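Long-range contacts in GTP-binding nuclear protein GSP1 (Encephalitozoon cuniculi, PDB 4DJT), which probably acts as a Ran-family GTPase that supports import of proteins into the nucleus and export of RNA: residues 14-19 with 87-92; 25-30 with 160-165; 123-128 with 154-159. All coordinates share one frame; numbering follows the deposited sequence.

How the contacts relate
All three contacts belong to one Ras-like domain. Contact 2 holds the phosphate and magnesium side of the bound GDP and contact 3 its guanine side, while contact 1 is the core of the central sheet, runs into the start of the phosphate-binding loop and touches GDP only at Asp19. Between centres, contact 2 lies about 11 Å from contact 1, and Phe91 CZ meets Tyr27 CD2 at 3.4 Å. Contact 3 is about 14 Å from contact 1 between centres, joined to it by a probable hydrogen bond between Leu90 O and Cys123 N (2.8 Å). The centres of contacts 2 and 3 are about 8 Å apart, and Arg30 NH1 approaches Ala156 O at 2.9 Å, probably as a hydrogen bond.

Contact 1: 14-19 with 87-92; sequences ICLIGD and GAILFF. Unlike the reference sequence in segment 87-92: Leu90 (reference Phe).
Leu16 and Ile89 lie side by side on one face of the sheet, with methyl CD2 of Leu16 3.8 Å from Ile89 CB. The same methyl meets the Phe91 ring at its edge, 3.8 Å from CE2, while farther back Ile14 CG2 packs on Ile89 CG1. The opposite face carries Ile17, Ala88 and Leu90. With chi1 at 47°, Ile17 CG1 sits between its own backbone N and carbonyl carbon, which lays it 3.6 Å from Leu90 CD1 and lets its CD1 reach Ala88 CB; Trp106 of helix 103-114 covers both Ile17 and Leu90. These are two central parallel strands of the Ras-like P-loop GTPase fold. Cys15 and Ile17 each turn both N and O toward 87-92: Cys15 N donates to Gly87 O, Ile89 N to Cys15 O, Ile17 N to Ile89 O, and Phe91 N to Ile17 O (2.9 Å). Backbone bonds join Ile14 and Leu16 to strand 60-68; Leu16 O bonds to Tyr81 OH. Beyond Ile17 direct bonding stops. Gly18 CA passes 3.6 Å from Phe91 O, and a water takes over, accepting from Asp19 N and donating to Phe91 O, both at 2.9 Å. The Asp19 carboxylate accepts a hydrogen bond from Trp106 NE1.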
loop_
_atom_site.group_PDB
_atom_site.type_symbol
_atom_site.label_atom_id
_atom_site.label_comp_id
_atom_site.label_asym_id
_atom_site.label_seq_id
_atom_site.Cartn_x
_atom_site.Cartn_y
_atom_site.Cartn_z
ATOM N N ILE A 14 -0.609 7.729 -2.304
ATOM C CA ILE A 14 0.112 6.639 -1.645
ATOM C C ILE A 14 0.384 5.573 -2.704
ATOM O O ILE A 14 -0.540 5.178 -3.427
ATOM C CB ILE A 14 -0.712 5.991 -0.496
ATOM C CG1 ILE A 14 -1.093 7.021 0.590
ATOM C CG2 ILE A 14 0.008 4.759 0.054
ATOM C CD1 ILE A 14 0.079 7.604 1.328
ATOM N N CYS A 15 1.606 5.060 -2.757
ATOM C CA CYS A 15 1.941 3.941 -3.650
ATOM C C CYS A 15 1.925 2.618 -2.936
ATOM O O CYS A 15 2.566 2.467 -1.883
ATOM C CB CYS A 15 3.337 4.121 -4.263
ATOM S SG CYS A 15 3.428 5.546 -5.386
ATOM N N LEU A 16 1.228 1.643 -3.515
ATOM C CA LEU A 16 1.398 0.239 -3.076
ATOM C C LEU A 16 2.547 -0.382 -3.821
ATOM O O LEU A 16 2.590 -0.371 -5.043
ATOM C CB LEU A 16 0.138 -0.594 -3.334
ATOM C CG LEU A 16 -1.143 -0.028 -2.820
ATOM C CD1 LEU A 16 -2.314 -0.994 -3.135
ATOM C CD2 LEU A 16 -1.046 0.279 -1.326
ATOM N N ILE A 17 3.454 -0.968 -3.079
ATOM C CA ILE A 17 4.612 -1.608 -3.661
ATOM C C ILE A 17 4.873 -2.948 -3.009
ATOM O O ILE A 17 4.344 -3.253 -1.941
ATOM C CB ILE A 17 5.844 -0.710 -3.549
ATOM C CG1 ILE A 17 5.996 -0.127 -2.152
ATOM C CG2 ILE A 17 5.720 0.410 -4.555
ATOM C CD1 ILE A 17 7.316 0.651 -1.963
ATOM N N GLY A 18 5.679 -3.751 -3.698
ATOM C CA GLY A 18 5.940 -5.111 -3.292
ATOM C C GLY A 18 5.824 -6.055 -4.473
ATOM O O GLY A 18 5.222 -5.722 -5.498
ATOM N N ASP A 19 6.407 -7.237 -4.325
ATOM C CA ASP A 19 6.473 -8.182 -5.434
ATOM C C ASP A 19 5.100 -8.589 -5.949
ATOM O O ASP A 19 4.118 -8.555 -5.231
ATOM C CB ASP A 19 7.220 -9.434 -5.034
ATOM C CG ASP A 19 8.738 -9.247 -5.019
ATOM O OD1 ASP A 19 9.269 -8.125 -5.296
ATOM O OD2 ASP A 19 9.385 -10.261 -4.760
ATOM N N GLY A 87 3.675 8.829 0.466
ATOM C CA GLY A 87 3.968 7.652 1.261
ATOM C C GLY A 87 3.811 6.404 0.450
ATOM O O GLY A 87 3.369 6.474 -0.704
ATOM N N ALA A 88 4.181 5.267 1.047
ATOM C CA ALA A 88 4.066 3.964 0.409
ATOM C C ALA A 88 3.627 2.945 1.443
ATOM O O ALA A 88 3.937 3.070 2.658
ATOM C CB ALA A 88 5.388 3.540 -0.238
ATOM N N ILE A 89 2.895 1.932 0.979
ATOM C CA ILE A 89 2.589 0.762 1.743
ATOM C C ILE A 89 3.261 -0.379 1.020
ATOM O O ILE A 89 2.999 -0.612 -0.158
ATOM C CB ILE A 89 1.052 0.478 1.896
ATOM C CG1 ILE A 89 0.348 1.680 2.504
ATOM C CG2 ILE A 89 0.817 -0.754 2.775
ATOM C CD1 ILE A 89 -1.177 1.587 2.531
ATOM N N LEU A 90 4.208 -1.015 1.699
ATOM C CA LEU A 90 5.072 -2.018 1.080
ATOM C C LEU A 90 4.736 -3.368 1.655
ATOM O O LEU A 90 4.765 -3.555 2.873
ATOM C CB LEU A 90 6.557 -1.642 1.327
ATOM C CG LEU A 90 7.610 -2.680 0.916
ATOM C CD1 LEU A 90 7.567 -2.985 -0.575
ATOM C CD2 LEU A 90 8.998 -2.194 1.341
ATOM N N PHE A 91 4.314 -4.303 0.794
ATOM C CA PHE A 91 3.822 -5.586 1.244
ATOM C C PHE A 91 4.837 -6.672 0.956
ATOM O O PHE A 91 5.546 -6.620 -0.052
ATOM C CB PHE A 91 2.576 -5.980 0.470
ATOM C CG PHE A 91 1.420 -5.048 0.656
ATOM C CD1 PHE A 91 0.374 -5.390 1.462
ATOM C CD2 PHE A 91 1.372 -3.850 -0.030
ATOM C CE1 PHE A 91 -0.711 -4.513 1.650
ATOM C CE2 PHE A 91 0.304 -2.978 0.134
ATOM C CZ PHE A 91 -0.736 -3.320 0.973
ATOM N N PHE A 92 4.820 -7.694 1.796
ATOM C CA PHE A 92 5.353 -8.984 1.404
ATOM C C PHE A 92 4.383 -10.086 1.801
ATOM O O PHE A 92 3.434 -9.870 2.526
ATOM C CB PHE A 92 6.765 -9.202 1.984
ATOM C CG PHE A 92 6.793 -9.396 3.476
ATOM C CD1 PHE A 92 6.666 -8.310 4.337
ATOM C CD2 PHE A 92 6.979 -10.660 4.023
ATOM C CE1 PHE A 92 6.665 -8.478 5.698
ATOM C CE2 PHE A 92 7.002 -10.834 5.402
ATOM C CZ PHE A 92 6.830 -9.743 6.235
HETATM O O HOH W 1 7.633 -7.665 -1.766
#

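Contact 2: 25-30 with 160-165; sequences TTYINR and HNFGLP. With MG (magnesium ion), chain D; GDP (guanosine-5'-diphosphate), chain C.
Tyr27 and Phe162 both set CG anti to the backbone N (chi1 -180° and 175°), which sends the two rings out from their separate backbones to overlap. They form an offset stack with centroids 4.7 Å apart and planes tilted by 29°; Phe162 CE1 lies 3.8 Å above the plane of the Tyr27 ring, over its centre. The overlap runs alongside a hydrogen bond, since the Tyr27 hydroxyl OH reaches back to the Phe162 carbonyl O at 2.7 Å, in the carbonyl plane. One residue thus offers Tyr27 both a ring to lie on and an acceptor for its proton, fixing the phenol in position and direction. Pro165 CG packs on the hydroxyl at 3.5 Å, and Ile28 CD1 lies loosely at the edge of the Phe162 ring, near CZ. Arg30 folds back so that NH2 donates to Tyr27 O (2.8 Å), which lies in its guanidinium plane. Just before Tyr27 in the helix, Thr25 OG1 binds the magnesium ion at 2.1 Å, alongside GDP O1B and four waters, and Thr26 grips GDP O1A through both its N and OG1. The contact joins helix 24-28, through Tyr27 and Ile28, to the start of helix 164-174, where Phe166 touches Tyr27, Ile28 and Phe162, while strand 150-154 supplies Ile154 against Tyr27 and Phe152 against Pro165.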
loop_
_atom_site.group_PDB
_atom_site.type_symbol
_atom_site.label_atom_id
_atom_site.label_comp_id
_atom_site.label_asym_id
_atom_site.label_seq_id
_atom_site.Cartn_x
_atom_site.Cartn_y
_atom_site.Cartn_z
ATOM N N THR A 25 -3.235 -5.899 -4.747
ATOM C CA THR A 25 -4.539 -5.686 -5.355
ATOM C C THR A 25 -5.660 -6.212 -4.481
ATOM O O THR A 25 -6.689 -5.527 -4.296
ATOM C CB THR A 25 -4.555 -6.312 -6.774
ATOM O OG1 THR A 25 -3.525 -5.684 -7.555
ATOM C CG2 THR A 25 -5.893 -6.100 -7.436
ATOM N N THR A 26 -5.452 -7.371 -3.863
ATOM C CA THR A 26 -6.454 -7.919 -2.922
ATOM C C THR A 26 -6.753 -6.940 -1.778
ATOM O O THR A 26 -7.928 -6.764 -1.370
ATOM C CB THR A 26 -6.053 -9.320 -2.394
ATOM O OG1 THR A 26 -5.821 -10.198 -3.521
ATOM C CG2 THR A 26 -7.181 -9.913 -1.515
ATOM N N TYR A 27 -5.699 -6.282 -1.299
ATOM C CA TYR A 27 -5.810 -5.301 -0.241
ATOM C C TYR A 27 -6.677 -4.124 -0.645
ATOM O O TYR A 27 -7.664 -3.832 0.027
ATOM C CB TYR A 27 -4.448 -4.793 0.139
ATOM C CG TYR A 27 -4.432 -3.747 1.256
ATOM C CD1 TYR A 27 -4.704 -4.106 2.581
ATOM C CD2 TYR A 27 -4.066 -2.448 1.004
ATOM C CE1 TYR A 27 -4.650 -3.176 3.599
ATOM C CE2 TYR A 27 -4.009 -1.506 2.020
ATOM C CZ TYR A 27 -4.313 -1.877 3.317
ATOM O OH TYR A 27 -4.237 -0.915 4.332
ATOM N N ILE A 28 -6.337 -3.467 -1.766
ATOM C CA ILE A 28 -6.918 -2.159 -2.081
ATOM C C ILE A 28 -8.151 -2.203 -2.987
ATOM O O ILE A 28 -8.924 -1.268 -2.987
ATOM C CB ILE A 28 -5.883 -1.241 -2.727
ATOM C CG1 ILE A 28 -6.292 0.248 -2.609
ATOM C CG2 ILE A 28 -5.604 -1.716 -4.153
ATOM C CD1 ILE A 28 -6.335 0.793 -1.183
ATOM N N ASN A 29 -8.310 -3.273 -3.783
ATOM C CA ASN A 29 -9.278 -3.269 -4.872
ATOM C C ASN A 29 -10.696 -3.576 -4.297
ATOM O O ASN A 29 -11.302 -4.633 -4.580
ATOM C CB ASN A 29 -8.864 -4.267 -5.926
ATOM C CG ASN A 29 -9.767 -4.264 -7.145
ATOM O OD1 ASN A 29 -10.478 -3.291 -7.423
ATOM N ND2 ASN A 29 -9.754 -5.354 -7.863
ATOM N N ARG A 30 -11.121 -2.657 -3.429
ATOM C CA ARG A 30 -12.401 -2.704 -2.750
ATOM C C ARG A 30 -13.179 -1.464 -3.131
ATOM O O ARG A 30 -12.640 -0.522 -3.693
ATOM C CB ARG A 30 -12.186 -2.809 -1.224
ATOM C CG ARG A 30 -11.406 -4.053 -0.832
ATOM C CD ARG A 30 -10.990 -4.043 0.651
ATOM N NE ARG A 30 -11.204 -5.367 1.181
ATOM C CZ ARG A 30 -10.290 -6.322 1.269
ATOM N NH1 ARG A 30 -10.640 -7.517 1.742
ATOM N NH2 ARG A 30 -9.025 -6.080 0.972
ATOM N N HIS A 160 -8.569 -7.891 7.577
ATOM C CA HIS A 160 -8.053 -7.789 8.949
ATOM C C HIS A 160 -7.022 -6.697 8.978
ATOM O O HIS A 160 -6.054 -6.750 8.243
ATOM C CB HIS A 160 -7.424 -9.117 9.407
ATOM C CG HIS A 160 -6.767 -9.073 10.797
ATOM N ND1 HIS A 160 -7.483 -8.960 11.943
ATOM C CD2 HIS A 160 -5.419 -9.185 11.186
ATOM C CE1 HIS A 160 -6.646 -8.987 13.010
ATOM N NE2 HIS A 160 -5.384 -9.140 12.552
ATOM N N ASN A 161 -7.255 -5.699 9.825
ATOM C CA ASN A 161 -6.358 -4.565 10.027
ATOM C C ASN A 161 -6.233 -3.599 8.836
ATOM O O ASN A 161 -5.246 -2.870 8.752
ATOM C CB ASN A 161 -4.939 -5.032 10.465
ATOM C CG ASN A 161 -4.876 -5.421 11.924
ATOM O OD1 ASN A 161 -5.850 -5.289 12.649
ATOM N ND2 ASN A 161 -3.713 -5.950 12.356
ATOM N N PHE A 162 -7.252 -3.558 7.964
ATOM C CA PHE A 162 -7.194 -2.779 6.741
ATOM C C PHE A 162 -6.822 -1.340 7.022
ATOM O O PHE A 162 -6.034 -0.740 6.297
ATOM C CB PHE A 162 -8.538 -2.755 6.002
ATOM C CG PHE A 162 -8.532 -1.857 4.789
ATOM C CD1 PHE A 162 -8.076 -2.321 3.568
ATOM C CD2 PHE A 162 -8.912 -0.518 4.879
ATOM C CE1 PHE A 162 -8.016 -1.504 2.465
ATOM C CE2 PHE A 162 -8.859 0.319 3.784
ATOM C CZ PHE A 162 -8.430 -0.183 2.544
ATOM N N GLY A 163 -7.461 -0.768 8.049
ATOM C CA GLY A 163 -7.272 0.625 8.356
ATOM C C GLY A 163 -5.959 1.033 8.953
ATOM O O GLY A 163 -5.634 2.253 8.928
ATOM N N LEU A 164 -5.194 0.083 9.521
ATOM C CA LEU A 164 -4.046 0.480 10.341
ATOM C C LEU A 164 -2.964 1.256 9.553
ATOM O O LEU A 164 -2.461 2.255 10.058
ATOM C CB LEU A 164 -3.431 -0.725 11.108
ATOM C CG LEU A 164 -4.385 -1.416 12.094
ATOM C CD1 LEU A 164 -3.627 -2.531 12.821
ATOM C CD2 LEU A 164 -4.954 -0.419 13.109
ATOM N N PRO A 165 -2.595 0.790 8.318
ATOM C CA PRO A 165 -1.584 1.560 7.598
ATOM C C PRO A 165 -2.040 2.987 7.333
ATOM O O PRO A 165 -1.251 3.915 7.438
ATOM C CB PRO A 165 -1.400 0.777 6.297
ATOM C CG PRO A 165 -1.753 -0.646 6.716
ATOM C CD PRO A 165 -2.959 -0.423 7.583
HETATM MG MG MG D . -1.843 -6.538 -8.438
HETATM P PB GDP C . -0.487 -8.558 -6.151
HETATM O O1B GDP C . -1.479 -7.456 -6.556
HETATM O O2B GDP C . 0.503 -8.153 -5.071
HETATM O O3B GDP C . 0.112 -9.262 -7.366
HETATM O O3A GDP C . -1.318 -9.771 -5.478
HETATM P PA GDP C . -2.856 -10.151 -5.647
HETATM O O1A GDP C . -3.766 -9.255 -4.831
HETATM O O2A GDP C . -3.127 -10.321 -7.109
HETATM O "O5'" GDP C . -2.975 -11.564 -4.941
HETATM C "C5'" GDP C . -2.090 -12.619 -5.363
HETATM C "C4'" GDP C . -2.679 -13.932 -4.883
HETATM O "O4'" GDP C . -2.596 -13.985 -3.474
HETATM C "C3'" GDP C . -4.143 -14.067 -5.207
HETATM O "O3'" GDP C . -4.411 -15.430 -5.464
HETATM C "C2'" GDP C . -4.874 -13.684 -3.958
HETATM O "O2'" GDP C . -6.142 -14.341 -3.772
HETATM C "C1'" GDP C . -3.870 -14.110 -2.910
HETATM N N9 GDP C . -3.948 -13.262 -1.730
HETATM C C8 GDP C . -3.822 -11.919 -1.636
HETATM N N7 GDP C . -3.981 -11.533 -0.345
HETATM C C5 GDP C . -4.136 -12.631 0.392
HETATM C C6 GDP C . -4.337 -12.943 1.818
HETATM O O6 GDP C . -4.372 -12.040 2.705
HETATM N N1 GDP C . -4.475 -14.243 2.153
HETATM C C2 GDP C . -4.442 -15.242 1.226
HETATM N N2 GDP C . -4.586 -16.511 1.611
HETATM N N3 GDP C . -4.268 -15.020 -0.091
HETATM C C4 GDP C . -4.119 -13.759 -0.532
HETATM O O HOH W 2 -0.832 -4.764 -7.947
HETATM O O HOH W 3 -2.414 -5.675 -10.184
HETATM O O HOH W 4 0.015 -7.253 -9.268
HETATM O O HOH W 5 -2.870 -8.318 -8.888
#

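Contact 3: 123-128 with 154-159; sequences CANKID and ISAKTA. With GDP (guanosine-5'-diphosphate), chain C.
The Asp128 carboxylate and Ser155 OG, with OD1 2.9 Å from OG, meet at the edge of the guanine of GDP. The base is sandwiched: the extended chain of Lys126 runs along one face, CG lying 3.6 Å from GDP C6, and Lys157 CB lies against C6 from the other. At the rim the carboxylate takes two N-H groups, Asp128 OD1 accepting from GDP N1 at 2.7 Å and OD2 from GDP N2 at 2.8 Å. A chi1 of 59° places it there, with CG between the backbone N and the carbonyl carbon. GDP O6 accepts from Lys157 N, which comes from off the base plane, on the face opposite Lys126. The flat amide of Asn125 lies beside the O6 and N7 edge, its OD1 near GDP O6 and its ND2 near GDP N7, each at 3.3 Å.

That amide also offers a lone pair of OD1, in the amide plane, to Ala156 N at 2.8 Å, and its ND2 donates to Val22 O of the phosphate-binding loop. Ile154 N gives a nearly straight bond to Ala124 O, where strands 120-125 and 150-154 are adjacent, and Ile154 CD1 packs on Cys123 CB at 3.9 Å. Ile127 CG1 comes over the Ile154 carbonyl. Lys126 NZ, after passing the base, bonds to Gly21 O and forms a salt bridge with Asp93, with a weak bond to the ribose O4'.

This is the NKxD and SAK arrangement of Ras-like GTPases. An acceptor carboxylate facing N1-H and the 2-amino group, and a backbone donor facing O6, together match guanine and not adenine. Asn125 OD1 ties the two loops through Ala156 N, Ser155 OG lies between Asp128 OD1 and GDP O6, and Lys157 NZ, 4.6 Å from Asp128 OD2 and not in contact with it, may modestly stabilise the negative carboxylate.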
loop_
_atom_site.group_PDB
_atom_site.type_symbol
_atom_site.label_atom_id
_atom_site.label_comp_id
_atom_site.label_asym_id
_atom_site.label_seq_id
_atom_site.Cartn_x
_atom_site.Cartn_y
_atom_site.Cartn_z
ATOM N N CYS A 123 3.808 -4.043 5.496
ATOM C CA CYS A 123 2.755 -5.002 5.820
ATOM C C CYS A 123 3.143 -6.432 5.487
ATOM O O CYS A 123 3.424 -6.759 4.349
ATOM C CB CYS A 123 1.452 -4.694 5.055
ATOM S SG CYS A 123 0.739 -3.099 5.515
ATOM N N ALA A 124 3.149 -7.254 6.524
ATOM C CA ALA A 124 3.228 -8.682 6.416
ATOM C C ALA A 124 1.853 -9.216 6.053
ATOM O O ALA A 124 0.969 -9.304 6.915
ATOM C CB ALA A 124 3.681 -9.262 7.769
ATOM N N ASN A 125 1.677 -9.621 4.795
ATOM C CA ASN A 125 0.373 -10.073 4.332
ATOM C C ASN A 125 0.241 -11.609 4.279
ATOM O O ASN A 125 1.246 -12.331 4.222
ATOM C CB ASN A 125 0.057 -9.453 2.964
ATOM C CG ASN A 125 -1.372 -9.715 2.517
ATOM O OD1 ASN A 125 -2.302 -9.611 3.325
ATOM N ND2 ASN A 125 -1.568 -9.975 1.187
ATOM N N LYS A 126 -1.007 -12.067 4.307
ATOM C CA LYS A 126 -1.356 -13.498 4.191
ATOM C C LYS A 126 -1.065 -14.210 5.495
ATOM O O LYS A 126 -0.821 -15.434 5.500
ATOM C CB LYS A 126 -0.607 -14.170 3.046
ATOM C CG LYS A 126 -0.805 -13.508 1.705
ATOM C CD LYS A 126 -0.445 -14.421 0.568
ATOM C CE LYS A 126 -0.419 -13.714 -0.770
ATOM N NZ LYS A 126 0.132 -14.563 -1.874
ATOM N N ILE A 127 -1.127 -13.470 6.615
ATOM C CA ILE A 127 -0.934 -14.108 7.939
ATOM C C ILE A 127 -1.990 -15.160 8.204
ATOM O O ILE A 127 -1.886 -15.892 9.184
ATOM C CB ILE A 127 -0.967 -13.111 9.123
ATOM C CG1 ILE A 127 -2.348 -12.411 9.212
ATOM C CG2 ILE A 127 0.189 -12.129 9.000
ATOM C CD1 ILE A 127 -2.485 -11.481 10.393
ATOM N N ASP A 128 -3.016 -15.212 7.355
ATOM C CA ASP A 128 -4.036 -16.277 7.454
ATOM C C ASP A 128 -3.574 -17.673 7.017
ATOM O O ASP A 128 -4.211 -18.650 7.368
ATOM C CB ASP A 128 -5.280 -15.892 6.687
ATOM C CG ASP A 128 -5.006 -15.643 5.205
ATOM O OD1 ASP A 128 -4.579 -14.510 4.858
ATOM O OD2 ASP A 128 -5.265 -16.567 4.374
ATOM N N ILE A 154 -1.222 -8.236 8.473
ATOM C CA ILE A 154 -2.592 -8.096 7.912
ATOM C C ILE A 154 -2.998 -9.351 7.117
ATOM O O ILE A 154 -2.159 -10.151 6.695
ATOM C CB ILE A 154 -2.731 -6.879 6.943
ATOM C CG1 ILE A 154 -1.920 -7.079 5.680
ATOM C CG2 ILE A 154 -2.249 -5.555 7.582
ATOM C CD1 ILE A 154 -2.157 -6.008 4.593
ATOM N N SER A 155 -4.286 -9.442 6.842
ATOM C CA SER A 155 -4.792 -10.325 5.784
ATOM C C SER A 155 -5.605 -9.494 4.784
ATOM O O SER A 155 -6.671 -9.004 5.076
ATOM C CB SER A 155 -5.640 -11.478 6.348
ATOM O OG SER A 155 -6.297 -12.160 5.267
ATOM N N ALA A 156 -5.048 -9.291 3.605
ATOM C CA ALA A 156 -5.764 -8.562 2.578
ATOM C C ALA A 156 -7.044 -9.285 2.198
ATOM O O ALA A 156 -7.996 -8.657 1.783
ATOM C CB ALA A 156 -4.879 -8.376 1.362
ATOM N N LYS A 157 -7.059 -10.612 2.310
ATOM C CA LYS A 157 -8.275 -11.398 1.985
ATOM C C LYS A 157 -9.477 -10.972 2.847
ATOM O O LYS A 157 -10.548 -10.626 2.322
ATOM C CB LYS A 157 -8.028 -12.894 2.153
ATOM C CG LYS A 157 -9.296 -13.754 2.028
ATOM C CD LYS A 157 -8.991 -15.248 2.104
ATOM C CE LYS A 157 -8.705 -15.716 3.533
ATOM N NZ LYS A 157 -9.903 -16.312 4.204
ATOM N N THR A 158 -9.286 -10.964 4.166
ATOM C CA THR A 158 -10.385 -10.743 5.102
ATOM C C THR A 158 -10.499 -9.288 5.564
ATOM O O THR A 158 -11.353 -8.964 6.379
ATOM C CB THR A 158 -10.213 -11.618 6.340
ATOM O OG1 THR A 158 -9.089 -11.167 7.089
ATOM C CG2 THR A 158 -10.010 -13.099 5.932
ATOM N N ALA A 159 -9.623 -8.431 5.062
ATOM C CA ALA A 159 -9.571 -7.042 5.480
ATOM C C ALA A 159 -9.139 -6.848 6.957
ATOM O O ALA A 159 -9.284 -5.757 7.505
ATOM C CB ALA A 159 -10.918 -6.369 5.211
HETATM P PB GDP C . -0.487 -8.558 -6.151
HETATM O O1B GDP C . -1.479 -7.456 -6.556
HETATM O O2B GDP C . 0.503 -8.153 -5.071
HETATM O O3B GDP C . 0.112 -9.262 -7.366
HETATM O O3A GDP C . -1.318 -9.771 -5.478
HETATM P PA GDP C . -2.856 -10.151 -5.647
HETATM O O1A GDP C . -3.766 -9.255 -4.831
HETATM O O2A GDP C . -3.127 -10.321 -7.109
HETATM O "O5'" GDP C . -2.975 -11.564 -4.941
HETATM C "C5'" GDP C . -2.090 -12.619 -5.363
HETATM C "C4'" GDP C . -2.679 -13.932 -4.883
HETATM O "O4'" GDP C . -2.596 -13.985 -3.474
HETATM C "C3'" GDP C . -4.143 -14.067 -5.207
HETATM O "O3'" GDP C . -4.411 -15.430 -5.464
HETATM C "C2'" GDP C . -4.874 -13.684 -3.958
HETATM O "O2'" GDP C . -6.142 -14.341 -3.772
HETATM C "C1'" GDP C . -3.870 -14.110 -2.910
HETATM N N9 GDP C . -3.948 -13.262 -1.730
HETATM C C8 GDP C . -3.822 -11.919 -1.636
HETATM N N7 GDP C . -3.981 -11.533 -0.345
HETATM C C5 GDP C . -4.136 -12.631 0.392
HETATM C C6 GDP C . -4.337 -12.943 1.818
HETATM O O6 GDP C . -4.372 -12.040 2.705
HETATM N N1 GDP C . -4.475 -14.243 2.153
HETATM C C2 GDP C . -4.442 -15.242 1.226
HETATM N N2 GDP C . -4.586 -16.511 1.611
HETATM N N3 GDP C . -4.268 -15.020 -0.091
HETATM C C4 GDP C . -4.119 -13.759 -0.532
#